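Long-range contacts in dally-like protein (Drosophila melanogaster, PDB 3ODN), which is a glypican, probably a GPI-anchored cell-surface heparan sulfate proteoglycan, with a role in hedgehog signalling: residues Gln61-His65 / Val426-Asp431; Leu91-Ser95 / Val287-Glu291; Gln98-Phe103 / Leu293-Ser298. The protein carries 2 engineered substitutions. One frame throughout, in Å; residues are numbered along the deposited sequence.

Interaction 1: Gln61-His65 / Val426-Asp431; sequences QLEGH and VCSNED
H65 and D431 form the polar part of this contact. The carboxylate comes to the edge of the imidazole, and NE2 of H65 gives a weak, bent hydrogen bond to OD2 of D431 (3.0 Å, N-H...O angle 125°). Ring and carboxylate planes lie 35° apart, and CG of D431 is in the ring plane. Two torsions make the meeting possible. The ring carbon CG of H65 is anti to its own carbonyl carbon, while CG of D431 is anti to its backbone N (chi1 171°). The nearby carboxylate would probably favour a protonated imidazole. On the next turn back along the helix, Q61 brings its side chain to the same carboxylate; its CG is 3.8 Å from D431 OD1. N429 also approaches the ring, with its ND2 3.6 Å from H65 CE1.

The fold is the elongated helical core of a glypican. Here the long helix 48-106 meets helix 422-428 and the turn that follows it. C427 ties that short helix to helix 245-255 by a disulfide with C248.

The apolar part is buried. CD1 of L62 lies against both methyls of V426, nearest CG2 at 3.8 Å, and the two side chains cross at about a right angle. I252 of helix 245-255 touches L62 and V426 alike.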
loop_
_atom_site.group_PDB
_atom_site.type_symbol
_atom_site.label_atom_id
_atom_site.label_comp_id
_atom_site.label_asym_id
_atom_site.label_seq_id
_atom_site.Cartn_x
_atom_site.Cartn_y
_atom_site.Cartn_z
ATOM N N GLN A 61 23.728 -19.368 -12.577
ATOM C CA GLN A 61 22.731 -20.257 -11.976
ATOM C C GLN A 61 21.997 -19.512 -10.882
ATOM O O GLN A 61 20.765 -19.498 -10.877
ATOM C CB GLN A 61 23.382 -21.529 -11.411
ATOM C CG GLN A 61 23.450 -22.675 -12.411
ATOM C CD GLN A 61 24.438 -23.733 -11.985
ATOM O OE1 GLN A 61 24.300 -24.359 -10.932
ATOM N NE2 GLN A 61 25.458 -23.961 -12.799
ATOM N N LEU A 62 22.762 -18.873 -9.966
ATOM C CA LEU A 62 22.228 -18.083 -8.857
ATOM C C LEU A 62 21.601 -16.792 -9.368
ATOM O O LEU A 62 20.481 -16.475 -8.960
ATOM C CB LEU A 62 23.315 -17.799 -7.797
ATOM C CG LEU A 62 22.928 -16.898 -6.598
ATOM C CD1 LEU A 62 21.860 -17.542 -5.722
ATOM C CD2 LEU A 62 24.148 -16.559 -5.769
ATOM N N GLU A 63 22.310 -16.049 -10.256
ATOM C CA GLU A 63 21.815 -14.790 -10.841
ATOM C C GLU A 63 20.492 -15.014 -11.602
ATOM O O GLU A 63 19.603 -14.158 -11.559
ATOM C CB GLU A 63 22.880 -14.135 -11.759
ATOM C CG GLU A 63 24.019 -13.442 -11.016
ATOM C CD GLU A 63 24.610 -12.227 -11.712
ATOM O OE1 GLU A 63 24.390 -11.090 -11.227
ATOM O OE2 GLU A 63 25.295 -12.411 -12.745
ATOM N N GLY A 64 20.379 -16.188 -12.235
ATOM C CA GLY A 64 19.217 -16.639 -12.991
ATOM C C GLY A 64 18.018 -16.931 -12.118
ATOM O O GLY A 64 16.954 -16.336 -12.327
ATOM N N HIS A 65 18.187 -17.835 -11.104
ATOM C CA HIS A 65 17.120 -18.191 -10.152
ATOM C C HIS A 65 16.601 -16.955 -9.398
ATOM O O HIS A 65 15.391 -16.828 -9.244
ATOM C CB HIS A 65 17.544 -19.303 -9.165
ATOM C CG HIS A 65 17.522 -20.705 -9.723
ATOM N ND1 HIS A 65 16.347 -21.293 -10.180
ATOM C CD2 HIS A 65 18.526 -21.617 -9.818
ATOM C CE1 HIS A 65 16.685 -22.519 -10.567
ATOM N NE2 HIS A 65 17.980 -22.764 -10.353
ATOM N N VAL A 426 17.096 -21.548 -3.335
ATOM C CA VAL A 426 18.249 -21.902 -4.179
ATOM C C VAL A 426 18.814 -23.318 -3.860
ATOM O O VAL A 426 18.997 -24.121 -4.779
ATOM C CB VAL A 426 19.375 -20.824 -4.139
ATOM C CG1 VAL A 426 20.469 -21.125 -5.161
ATOM C CG2 VAL A 426 18.821 -19.424 -4.365
ATOM N N CYS A 427 19.064 -23.619 -2.572
ATOM C CA CYS A 427 19.665 -24.892 -2.146
ATOM C C CYS A 427 18.803 -26.139 -2.304
ATOM O O CYS A 427 19.346 -27.232 -2.440
ATOM C CB CYS A 427 20.239 -24.781 -0.735
ATOM S SG CYS A 427 21.503 -23.497 -0.551
ATOM N N SER A 428 17.478 -25.982 -2.233
ATOM C CA SER A 428 16.479 -27.050 -2.311
ATOM C C SER A 428 16.180 -27.514 -3.740
ATOM O O SER A 428 15.616 -28.597 -3.923
ATOM C CB SER A 428 15.188 -26.582 -1.652
ATOM O OG SER A 428 14.625 -25.497 -2.374
ATOM N N ASN A 429 16.534 -26.683 -4.739
ATOM C CA ASN A 429 16.312 -26.910 -6.162
ATOM C C ASN A 429 17.113 -28.065 -6.763
ATOM O O ASN A 429 18.280 -28.246 -6.413
ATOM C CB ASN A 429 16.590 -25.631 -6.942
ATOM C CG ASN A 429 15.608 -25.446 -8.056
ATOM O OD1 ASN A 429 14.471 -25.017 -7.830
ATOM N ND2 ASN A 429 15.995 -25.853 -9.263
ATOM N N GLU A 430 16.495 -28.790 -7.735
ATOM C CA GLU A 430 17.053 -29.932 -8.495
ATOM C C GLU A 430 18.439 -29.608 -9.091
ATOM O O GLU A 430 19.256 -30.506 -9.306
ATOM C CB GLU A 430 16.077 -30.375 -9.613
ATOM C CG GLU A 430 14.689 -30.774 -9.118
ATOM C CD GLU A 430 13.587 -30.806 -10.162
ATOM O OE1 GLU A 430 13.249 -31.916 -10.634
ATOM O OE2 GLU A 430 13.033 -29.727 -10.480
ATOM N N ASP A 431 18.683 -28.309 -9.322
ATOM C CA ASP A 431 19.906 -27.692 -9.814
ATOM C C ASP A 431 21.077 -27.993 -8.852
ATOM O O ASP A 431 22.030 -28.623 -9.276
ATOM C CB ASP A 431 19.642 -26.172 -9.979
ATOM C CG ASP A 431 20.822 -25.263 -10.287
ATOM O OD1 ASP A 431 21.856 -25.767 -10.766
ATOM O OD2 ASP A 431 20.691 -24.034 -10.078
#

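Interaction 2: Leu91-Ser95 / Val287-Glu291; sequences LLKES and VMVVE
S95 and E291 bring the two backbones closest, with 5.5 Å between their CA atoms. L91-S95 is a regular part of helix 48-106, with S95 N bonded to L91 O. V287-V290 is a short helical piece, and E291 N still bonds back to V287 O.

The polar link joins a side chain to this backbone. OG of S95 donates to the carbonyl O of V290 at 2.7 Å. The hydroxyl stands above the carbonyl plane, 42° out of it, with a C=O...OG angle of 135°. With OG anti to the backbone N (chi1 174°), S95 turns its hydroxyl to that carbonyl.

The apolar side chains pack beside the bond. CG1 of V290 lies against CB of S95 at 3.5 Å and CD1 of L92 at 3.8 Å. It also lies near CG of L91. One turn earlier, CD1 of L91 meets CG1 of V287 at 3.9 Å.

Helices close in around this pair. F194 of helix 182-214 touches both L92 and V290. Helix 115-131 reaches S95 through F122, and helix 400-414 sets L401 against L91.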
loop_
_atom_site.group_PDB
_atom_site.type_symbol
_atom_site.label_atom_id
_atom_site.label_comp_id
_atom_site.label_asym_id
_atom_site.label_seq_id
_atom_site.Cartn_x
_atom_site.Cartn_y
_atom_site.Cartn_z
ATOM N N LEU A 91 -15.776 1.895 -8.329
ATOM C CA LEU A 91 -16.617 2.123 -7.152
ATOM C C LEU A 91 -16.950 3.619 -7.013
ATOM O O LEU A 91 -18.080 3.948 -6.661
ATOM C CB LEU A 91 -15.886 1.610 -5.890
ATOM C CG LEU A 91 -16.453 1.968 -4.499
ATOM C CD1 LEU A 91 -17.575 1.022 -4.094
ATOM C CD2 LEU A 91 -15.346 1.971 -3.441
ATOM N N LEU A 92 -15.950 4.499 -7.249
ATOM C CA LEU A 92 -16.085 5.942 -7.143
ATOM C C LEU A 92 -16.931 6.504 -8.296
ATOM O O LEU A 92 -17.662 7.457 -8.074
ATOM C CB LEU A 92 -14.707 6.630 -7.003
ATOM C CG LEU A 92 -14.624 8.154 -6.656
ATOM C CD1 LEU A 92 -15.364 8.512 -5.354
ATOM C CD2 LEU A 92 -13.181 8.595 -6.539
ATOM N N LYS A 93 -16.903 5.859 -9.491
ATOM C CA LYS A 93 -17.719 6.286 -10.620
ATOM C C LYS A 93 -19.158 5.805 -10.439
ATOM O O LYS A 93 -20.085 6.498 -10.849
ATOM C CB LYS A 93 -17.126 5.837 -11.962
ATOM C CG LYS A 93 -17.652 6.681 -13.148
ATOM C CD LYS A 93 -16.874 6.507 -14.467
ATOM C CE LYS A 93 -15.787 7.545 -14.672
ATOM N NZ LYS A 93 -14.500 7.145 -14.029
ATOM N N GLU A 94 -19.337 4.630 -9.791
ATOM C CA GLU A 94 -20.635 4.036 -9.449
ATOM C C GLU A 94 -21.351 4.961 -8.447
ATOM O O GLU A 94 -22.516 5.268 -8.639
ATOM C CB GLU A 94 -20.436 2.625 -8.851
ATOM C CG GLU A 94 -21.420 1.581 -9.365
ATOM C CD GLU A 94 -22.799 1.511 -8.725
ATOM O OE1 GLU A 94 -23.778 1.237 -9.458
ATOM O OE2 GLU A 94 -22.891 1.658 -7.482
ATOM N N SER A 95 -20.636 5.425 -7.418
ATOM C CA SER A 95 -21.096 6.343 -6.377
ATOM C C SER A 95 -21.525 7.690 -6.978
ATOM O O SER A 95 -22.589 8.182 -6.622
ATOM C CB SER A 95 -19.994 6.549 -5.339
ATOM O OG SER A 95 -20.293 7.521 -4.348
ATOM N N VAL A 287 -15.627 1.547 1.255
ATOM C CA VAL A 287 -16.918 1.171 0.647
ATOM C C VAL A 287 -18.050 1.705 1.500
ATOM O O VAL A 287 -18.990 2.273 0.948
ATOM C CB VAL A 287 -17.076 -0.347 0.331
ATOM C CG1 VAL A 287 -18.277 -0.602 -0.586
ATOM C CG2 VAL A 287 -15.796 -0.923 -0.279
ATOM N N MET A 288 -17.926 1.594 2.842
ATOM C CA MET A 288 -18.908 2.114 3.810
ATOM C C MET A 288 -18.978 3.667 3.818
ATOM O O MET A 288 -19.906 4.229 4.412
ATOM C CB MET A 288 -18.645 1.586 5.245
ATOM C CG MET A 288 -18.874 0.074 5.461
ATOM S SD MET A 288 -20.305 -0.722 4.650
ATOM C CE MET A 288 -21.702 0.233 5.350
ATOM N N VAL A 289 -18.008 4.344 3.150
ATOM C CA VAL A 289 -17.936 5.806 3.049
ATOM C C VAL A 289 -18.480 6.274 1.691
ATOM O O VAL A 289 -19.379 7.112 1.648
ATOM C CB VAL A 289 -16.505 6.369 3.338
ATOM C CG1 VAL A 289 -16.493 7.898 3.350
ATOM C CG2 VAL A 289 -15.959 5.849 4.658
ATOM N N VAL A 290 -17.911 5.727 0.600
ATOM C CA VAL A 290 -18.189 6.066 -0.792
ATOM C C VAL A 290 -19.513 5.505 -1.317
ATOM O O VAL A 290 -20.277 6.270 -1.901
ATOM C CB VAL A 290 -16.955 5.732 -1.696
ATOM C CG1 VAL A 290 -17.246 5.951 -3.182
ATOM C CG2 VAL A 290 -15.746 6.564 -1.283
ATOM N N GLU A 291 -19.773 4.184 -1.163
ATOM C CA GLU A 291 -21.021 3.581 -1.639
ATOM C C GLU A 291 -22.328 4.266 -1.090
ATOM O O GLU A 291 -23.187 4.609 -1.909
ATOM C CB GLU A 291 -21.029 2.040 -1.515
ATOM C CG GLU A 291 -22.409 1.401 -1.622
ATOM C CD GLU A 291 -22.477 0.069 -2.342
ATOM O OE1 GLU A 291 -21.593 -0.789 -2.111
ATOM O OE2 GLU A 291 -23.444 -0.129 -3.111
#

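Interaction 3: Gln98-Phe103 / Leu293-Ser298; sequences QFNSMF and LNIKIS
F103 and F99 turn their ring edges to N294, L293 and I297 of helix 293-306. At the edge of F103, in the ring plane, is the carbonyl O of N294, 3.4 Å from F103 CE2. At the edge of F99 are L293 O and a methyl of I297, whose CD1 is 3.6 Å from F99 CE1. The faces meet each other. CE2 of F99 sits 3.5 Å above the plane of F103, over the ring centre. In return, CE2 of F103 lies over a face of F99, toward the rim. The amide of N294 is nearly coplanar with the F103 ring, the planes 9° apart.

N294 is a knob in a hole formed by Q98, F99, M102 and F103. Its CG sits between the backbone N and the carbonyl carbon (chi1 53°). From there ND2 gives a weak hydrogen bond to Q98 O (3.3 Å), and OD1 weakly accepts from I295 N. The side chains of M102 and N294 cross at about a right angle, with M102 SD 3.6 Å from N294 CB. Replacing F99 with alanine would probably open a gap beside N294 and I297 and leave one face of F103 without the ring that covers it.

F118 and F122 of helix 115-131 extend the aromatic cluster. The axes of segments 98-103 and 293-298 cross at -44° and come within 9.6 Å. N294 is a single knob-into-hole within the glypican helical bundle.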
loop_
_atom_site.group_PDB
_atom_site.type_symbol
_atom_site.label_atom_id
_atom_site.label_comp_id
_atom_site.label_asym_id
_atom_site.label_seq_id
_atom_site.Cartn_x
_atom_site.Cartn_y
_atom_site.Cartn_z
ATOM N N GLN A 98 -24.901 7.081 -9.022
ATOM C CA GLN A 98 -25.952 6.785 -8.048
ATOM C C GLN A 98 -26.301 8.022 -7.231
ATOM O O GLN A 98 -27.463 8.188 -6.879
ATOM C CB GLN A 98 -25.505 5.654 -7.101
ATOM C CG GLN A 98 -25.780 4.257 -7.639
ATOM C CD GLN A 98 -26.238 3.325 -6.542
ATOM O OE1 GLN A 98 -25.531 3.070 -5.558
ATOM N NE2 GLN A 98 -27.441 2.795 -6.689
ATOM N N PHE A 99 -25.292 8.867 -6.896
ATOM C CA PHE A 99 -25.492 10.101 -6.146
ATOM C C PHE A 99 -26.346 11.048 -6.983
ATOM O O PHE A 99 -27.298 11.626 -6.464
ATOM C CB PHE A 99 -24.142 10.777 -5.796
ATOM C CG PHE A 99 -24.268 11.960 -4.852
ATOM C CD1 PHE A 99 -23.889 11.847 -3.521
ATOM C CD2 PHE A 99 -24.771 13.177 -5.296
ATOM C CE1 PHE A 99 -24.034 12.919 -2.647
ATOM C CE2 PHE A 99 -24.937 14.238 -4.422
ATOM C CZ PHE A 99 -24.574 14.102 -3.101
ATOM N N ASN A 100 -25.978 11.217 -8.270
ATOM C CA ASN A 100 -26.655 12.101 -9.204
ATOM C C ASN A 100 -28.099 11.659 -9.475
ATOM O O ASN A 100 -29.024 12.478 -9.402
ATOM C CB ASN A 100 -25.846 12.263 -10.496
ATOM C CG ASN A 100 -26.524 13.176 -11.501
ATOM O OD1 ASN A 100 -27.313 12.732 -12.326
ATOM N ND2 ASN A 100 -26.287 14.479 -11.410
ATOM N N SER A 101 -28.283 10.359 -9.763
ATOM C CA SER A 101 -29.579 9.749 -10.034
ATOM C C SER A 101 -30.498 9.903 -8.832
ATOM O O SER A 101 -31.649 10.294 -9.016
ATOM C CB SER A 101 -29.411 8.281 -10.413
ATOM O OG SER A 101 -28.666 8.165 -11.614
ATOM N N MET A 102 -29.988 9.632 -7.603
ATOM C CA MET A 102 -30.780 9.791 -6.388
ATOM C C MET A 102 -31.155 11.248 -6.183
ATOM O O MET A 102 -32.302 11.533 -5.845
ATOM C CB MET A 102 -30.037 9.274 -5.149
ATOM C CG MET A 102 -30.840 9.441 -3.858
ATOM S SD MET A 102 -29.908 9.174 -2.329
ATOM C CE MET A 102 -30.043 7.387 -2.179
ATOM N N PHE A 103 -30.202 12.164 -6.393
ATOM C CA PHE A 103 -30.415 13.591 -6.148
ATOM C C PHE A 103 -31.385 14.302 -7.104
ATOM O O PHE A 103 -32.193 15.066 -6.621
ATOM C CB PHE A 103 -29.098 14.310 -5.857
ATOM C CG PHE A 103 -28.633 14.292 -4.408
ATOM C CD1 PHE A 103 -28.378 15.481 -3.725
ATOM C CD2 PHE A 103 -28.449 13.086 -3.727
ATOM C CE1 PHE A 103 -27.972 15.468 -2.387
ATOM C CE2 PHE A 103 -28.024 13.076 -2.391
ATOM C CZ PHE A 103 -27.786 14.271 -1.731
ATOM N N LEU A 293 -22.659 7.293 0.206
ATOM C CA LEU A 293 -22.351 8.719 0.340
ATOM C C LEU A 293 -23.566 9.613 0.062
ATOM O O LEU A 293 -23.751 10.617 0.758
ATOM C CB LEU A 293 -21.110 9.124 -0.485
ATOM C CG LEU A 293 -20.542 10.553 -0.302
ATOM C CD1 LEU A 293 -20.331 10.908 1.178
ATOM C CD2 LEU A 293 -19.226 10.685 -1.032
ATOM N N ASN A 294 -24.431 9.189 -0.872
ATOM C CA ASN A 294 -25.673 9.889 -1.211
ATOM C C ASN A 294 -26.658 9.947 -0.037
ATOM O O ASN A 294 -27.230 11.017 0.209
ATOM C CB ASN A 294 -26.303 9.330 -2.484
ATOM C CG ASN A 294 -26.530 7.838 -2.528
ATOM O OD1 ASN A 294 -26.441 7.114 -1.522
ATOM N ND2 ASN A 294 -26.890 7.356 -3.708
ATOM N N ILE A 295 -26.751 8.822 0.744
ATOM C CA ILE A 295 -27.569 8.642 1.955
ATOM C C ILE A 295 -27.040 9.534 3.085
ATOM O O ILE A 295 -27.834 10.175 3.760
ATOM C CB ILE A 295 -27.667 7.135 2.365
ATOM C CG1 ILE A 295 -28.478 6.319 1.335
ATOM C CG2 ILE A 295 -28.238 6.936 3.782
ATOM C CD1 ILE A 295 -27.792 5.025 0.867
ATOM N N LYS A 296 -25.708 9.596 3.278
ATOM C CA LYS A 296 -25.081 10.430 4.325
ATOM C C LYS A 296 -25.311 11.927 4.060
ATOM O O LYS A 296 -25.526 12.686 4.999
ATOM C CB LYS A 296 -23.578 10.143 4.437
ATOM C CG LYS A 296 -23.229 8.728 4.871
ATOM C CD LYS A 296 -21.799 8.365 4.411
ATOM C CE LYS A 296 -21.165 7.237 5.192
ATOM N NZ LYS A 296 -20.021 7.696 6.037
ATOM N N ILE A 297 -25.271 12.346 2.787
ATOM C CA ILE A 297 -25.470 13.746 2.423
ATOM C C ILE A 297 -26.965 14.147 2.474
ATOM O O ILE A 297 -27.276 15.249 2.940
ATOM C CB ILE A 297 -24.633 14.175 1.162
ATOM C CG1 ILE A 297 -23.126 13.984 1.446
ATOM C CG2 ILE A 297 -24.943 15.634 0.706
ATOM C CD1 ILE A 297 -22.259 14.012 0.310
ATOM N N SER A 298 -27.887 13.223 2.094
ATOM C CA SER A 298 -29.342 13.459 2.168
ATOM C C SER A 298 -29.794 13.597 3.640
ATOM O O SER A 298 -30.657 14.423 3.958
ATOM C CB SER A 298 -30.115 12.336 1.479
ATOM O OG SER A 298 -30.059 11.119 2.208
#

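How the interactions relate
Helix 48-106 supplies the first segment of all three contacts, in the order interaction 1, 2, 3 along its length. Interactions 2 and 3 are neighbours, with centres 11 Å apart, and they touch where M288 O and V289 O pack on K296. Their second segments lie on the successive helices 287-290 and 293-306, so the two contacts follow one another along both partners, and their segments alternate in the chain. Interaction 1 lies on the opposite side of the chain's centre, with its centre 46 Å from interaction 2 and 57 Å from interaction 3. Both are nested inside the chain loop it closes. The long helix thus joins distant parts of one elongated helical core.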